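Local coordinates for tyrosine specific protein phosphatase (Trypanosoma cruzi, PDB 4AZ1) that probably removes phosphate from phosphotyrosine residues of proteins, acting as a protein tyrosine phosphatase, at residues A[160-165]-A[169-174]. Residues are numbered along the deposited sequence; the frame is centred on the assembly and turned at random.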
ATOM      1  N   ALA A 160     -13.669 -20.786  -1.818  1.00 50.65           N
ATOM      2  CA  ALA A 160     -14.232 -19.667  -1.050  1.00 52.93           C
ATOM      3  C   ALA A 160     -13.610 -19.465   0.342  1.00 56.73           C
ATOM      4  O   ALA A 160     -13.011 -20.387   0.915  1.00 48.80           O
ATOM      5  CB  ALA A 160     -15.740 -19.820  -0.932  1.00 55.64           C
ATOM      6  N   TYR A 161     -13.767 -18.255   0.882  1.00 52.22           N
ATOM      7  CA  TYR A 161     -13.307 -17.947   2.237  1.00 56.03           C
ATOM      8  C   TYR A 161     -13.996 -18.891   3.213  1.00 53.49           C
ATOM      9  O   TYR A 161     -15.184 -19.167   3.059  1.00 49.44           O
ATOM     10  CB  TYR A 161     -13.705 -16.527   2.632  1.00 50.02           C
ATOM     11  CG  TYR A 161     -12.876 -15.393   2.063  1.00 47.53           C
ATOM     12  CD1 TYR A 161     -11.847 -15.621   1.154  1.00 43.88           C
ATOM     13  CD2 TYR A 161     -13.140 -14.078   2.440  1.00 37.98           C
ATOM     14  CE1 TYR A 161     -11.096 -14.560   0.639  1.00 46.19           C
ATOM     15  CE2 TYR A 161     -12.404 -13.011   1.935  1.00 39.40           C
ATOM     16  CZ  TYR A 161     -11.385 -13.258   1.032  1.00 46.03           C
ATOM     17  OH  TYR A 161     -10.654 -12.198   0.531  1.00 36.02           O
ATOM     18  N   GLU A 162     -13.271 -19.381   4.216  1.00 44.95           N
ATOM     19  CA  GLU A 162     -13.882 -20.252   5.229  1.00 50.87           C
ATOM     20  C   GLU A 162     -13.917 -19.556   6.587  1.00 48.95           C
ATOM     21  O   GLU A 162     -12.919 -18.984   7.020  1.00 44.06           O
ATOM     22  CB  GLU A 162     -13.125 -21.579   5.333  1.00 53.14           C
ATOM     23  CG  GLU A 162     -13.070 -22.358   4.018  1.00 61.56           C
ATOM     24  CD  GLU A 162     -12.179 -23.588   4.105  1.00 74.86           C
ATOM     25  OE1 GLU A 162     -11.640 -23.853   5.202  1.00 82.95           O
ATOM     26  OE2 GLU A 162     -12.017 -24.288   3.078  1.00 77.15           O
ATOM     27  N   VAL A 163     -15.069 -19.590   7.249  1.00 51.73           N
ATOM     28  CA  VAL A 163     -15.189 -18.967   8.559  1.00 52.80           C
ATOM     29  C   VAL A 163     -15.505 -20.039   9.584  1.00 56.72           C
ATOM     30  O   VAL A 163     -16.487 -20.769   9.441  1.00 56.34           O
ATOM     31  CB  VAL A 163     -16.292 -17.902   8.597  1.00 57.60           C
ATOM     32  CG1 VAL A 163     -16.222 -17.134   9.914  1.00 54.74           C
ATOM     33  CG2 VAL A 163     -16.146 -16.941   7.420  1.00 49.06           C
ATOM     34  N   GLU A 164     -14.660 -20.141  10.606  1.00 47.19           N
ATOM     35  CA  GLU A 164     -14.859 -21.125  11.671  1.00 50.80           C
ATOM     36  C   GLU A 164     -15.248 -20.358  12.935  1.00 52.86           C
ATOM     37  O   GLU A 164     -14.385 -19.765  13.596  1.00 48.35           O
ATOM     38  CB  GLU A 164     -13.569 -21.925  11.913  1.00 48.95           C
ATOM     39  CG  GLU A 164     -12.893 -22.456  10.655  1.00 65.67           C
ATOM     40  CD  GLU A 164     -13.695 -23.553   9.970  1.00 87.41           C
ATOM     41  OE1 GLU A 164     -14.533 -24.191  10.646  1.00 91.09           O
ATOM     42  OE2 GLU A 164     -13.482 -23.776   8.755  1.00 95.22           O
ATOM     43  N   ASP A 165     -16.540 -20.368  13.261  1.00 51.97           N
ATOM     44  CA  ASP A 165     -17.085 -19.495  14.300  1.00 56.95           C
ATOM     45  C   ASP A 165     -16.596 -19.848  15.699  1.00 59.28           C
ATOM     46  O   ASP A 165     -16.273 -18.956  16.486  1.00 60.53           O
ATOM     47  CB  ASP A 165     -18.621 -19.499  14.259  1.00 50.86           C
ATOM     48  N   ILE A 169     -11.603 -18.401  13.539  1.00 32.11           N
ATOM     49  CA  ILE A 169     -10.572 -18.412  12.522  1.00 33.24           C
ATOM     50  C   ILE A 169     -11.230 -18.181  11.175  1.00 34.90           C
ATOM     51  O   ILE A 169     -12.300 -18.736  10.897  1.00 37.59           O
ATOM     52  CB  ILE A 169      -9.792 -19.756  12.537  1.00 47.70           C
ATOM     53  CG1 ILE A 169      -8.796 -19.782  13.716  1.00 42.68           C
ATOM     54  CG2 ILE A 169      -9.062 -19.980  11.216  1.00 37.84           C
ATOM     55  CD1 ILE A 169      -8.148 -21.155  13.946  1.00 36.27           C
ATOM     56  N   THR A 170     -10.608 -17.339  10.350  1.00 27.71           N
ATOM     57  CA  THR A 170     -11.069 -17.164   8.971  1.00 34.56           C
ATOM     58  C   THR A 170      -9.946 -17.568   8.045  1.00 33.23           C
ATOM     59  O   THR A 170      -8.796 -17.159   8.252  1.00 33.76           O
ATOM     60  CB  THR A 170     -11.505 -15.704   8.683  1.00 33.99           C
ATOM     61  OG1 THR A 170     -12.679 -15.409   9.447  1.00 41.23           O
ATOM     62  CG2 THR A 170     -11.858 -15.524   7.197  1.00 43.04           C
ATOM     63  N   ARG A 171     -10.263 -18.389   7.046  1.00 38.34           N
ATOM     64  CA  ARG A 171      -9.265 -18.799   6.058  1.00 35.18           C
ATOM     65  C   ARG A 171      -9.598 -18.187   4.714  1.00 37.50           C
ATOM     66  O   ARG A 171     -10.706 -18.371   4.199  1.00 35.23           O
ATOM     67  CB  ARG A 171      -9.196 -20.325   5.949  1.00 43.55           C
ATOM     68  CG  ARG A 171      -8.807 -20.975   7.255  1.00 44.74           C
ATOM     69  CD  ARG A 171      -8.409 -22.450   7.133  1.00 51.02           C
ATOM     70  NE  ARG A 171      -7.770 -22.845   8.391  1.00 60.46           N
ATOM     71  CZ  ARG A 171      -8.403 -23.424   9.411  1.00 59.27           C
ATOM     72  NH1 ARG A 171      -9.698 -23.729   9.318  1.00 49.39           N
ATOM     73  NH2 ARG A 171      -7.732 -23.714  10.519  1.00 57.39           N
ATOM     74  N   ARG A 172      -8.634 -17.460   4.157  1.00 35.87           N
ATOM     75  CA  ARG A 172      -8.812 -16.783   2.879  1.00 39.12           C
ATOM     76  C   ARG A 172      -7.822 -17.370   1.884  1.00 37.19           C
ATOM     77  O   ARG A 172      -6.614 -17.400   2.139  1.00 37.13           O
ATOM     78  CB  ARG A 172      -8.585 -15.272   3.042  1.00 29.82           C
ATOM     79  CG  ARG A 172      -9.505 -14.616   4.085  1.00 29.36           C
ATOM     80  CD  ARG A 172      -9.316 -13.104   4.163  1.00 30.99           C
ATOM     81  NE  ARG A 172     -10.313 -12.498   5.042  1.00 40.16           N
ATOM     82  CZ  ARG A 172     -10.120 -12.204   6.331  1.00 34.31           C
ATOM     83  NH1 ARG A 172      -8.955 -12.447   6.917  1.00 25.73           N
ATOM     84  NH2 ARG A 172     -11.105 -11.661   7.035  1.00 36.11           N
ATOM     85  N   TYR A 173      -8.338 -17.875   0.773  1.00 34.50           N
ATOM     86  CA  TYR A 173      -7.488 -18.449  -0.262  1.00 37.34           C
ATOM     87  C   TYR A 173      -7.373 -17.393  -1.353  1.00 35.20           C
ATOM     88  O   TYR A 173      -8.371 -16.965  -1.947  1.00 39.03           O
ATOM     89  CB  TYR A 173      -8.069 -19.793  -0.773  1.00 40.51           C
ATOM     90  CG  TYR A 173      -8.301 -20.751   0.380  1.00 40.79           C
ATOM     91  CD1 TYR A 173      -7.250 -21.500   0.913  1.00 38.75           C
ATOM     92  CD2 TYR A 173      -9.552 -20.864   0.975  1.00 40.57           C
ATOM     93  CE1 TYR A 173      -7.448 -22.349   1.997  1.00 39.68           C
ATOM     94  CE2 TYR A 173      -9.762 -21.714   2.045  1.00 45.97           C
ATOM     95  CZ  TYR A 173      -8.703 -22.450   2.555  1.00 52.77           C
ATOM     96  OH  TYR A 173      -8.906 -23.294   3.621  1.00 59.63           O
ATOM     97  N   LEU A 174      -6.143 -16.969  -1.595  1.00 39.12           N
ATOM     98  CA  LEU A 174      -5.891 -15.753  -2.342  1.00 39.43           C
ATOM     99  C   LEU A 174      -4.972 -16.002  -3.535  1.00 39.66           C
ATOM    100  O   LEU A 174      -4.211 -16.980  -3.571  1.00 43.91           O
ATOM    101  CB  LEU A 174      -5.291 -14.697  -1.394  1.00 34.74           C
ATOM    102  CG  LEU A 174      -6.230 -14.263  -0.257  1.00 37.61           C
ATOM    103  CD1 LEU A 174      -5.487 -13.516   0.850  1.00 34.23           C
ATOM    104  CD2 LEU A 174      -7.378 -13.397  -0.808  1.00 43.39           C
TER
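Glu164 and Ile169 pair at the turn end of an antiparallel beta hairpin, built from strands 151-164 and 169-177. Their backbones bond in both directions: Glu164 N to Ile169 O at 2.8 Å, nearly straight, and Ile169 N to Glu164 O at a longer 3.1 Å. Glu162 and Arg171 form the next hydrogen-bonded pair, again with two bonds. Between them Val163 and Thr170 are a non-hydrogen-bonded pair, and Val163 CG1 lies beside Thr170 OG1.

On the Val163 and Thr170 face, the Tyr161 ring lies under the aliphatic stem of Arg172. Arg172 CG sits 3.7 Å from the centroid of the Tyr161 ring, only 5° off the normal, a clear CH-pi contact. The extended Arg172 chain runs on over the ring. Its guanidinium stands almost perpendicular to the ring plane (86°) and makes a cation-pi contact with Trp134. Arg172 NH1 bonds OE1 of Gln188 and of Gln190. Tyr161 OH bonds Pro135 O, and Leu174 CD2 meets the ring at its edge.

The hairpin belongs to the large mixed sheet of the phosphatase domain. Strand 184-191 pairs with the edge of 169-177 opposite strand 151-164, and Ile169 packs against helix 203-215.

On the face of Ile169, Glu162 and Glu164 lie beside Arg171. Glu164 bends at chi2 (-69°), and its OE2 reaches the guanidinium edge of Arg171, in plane. The salt bridge from Glu164 OE2 to Arg171 NH1 is long, 3.8 Å. Ile169 CG2 covers one face of that guanidinium, and Asn212 bonds its NH2. The Glu162 carboxylate reaches Tyr173, with OE1 3.2 Å from Tyr173 OH.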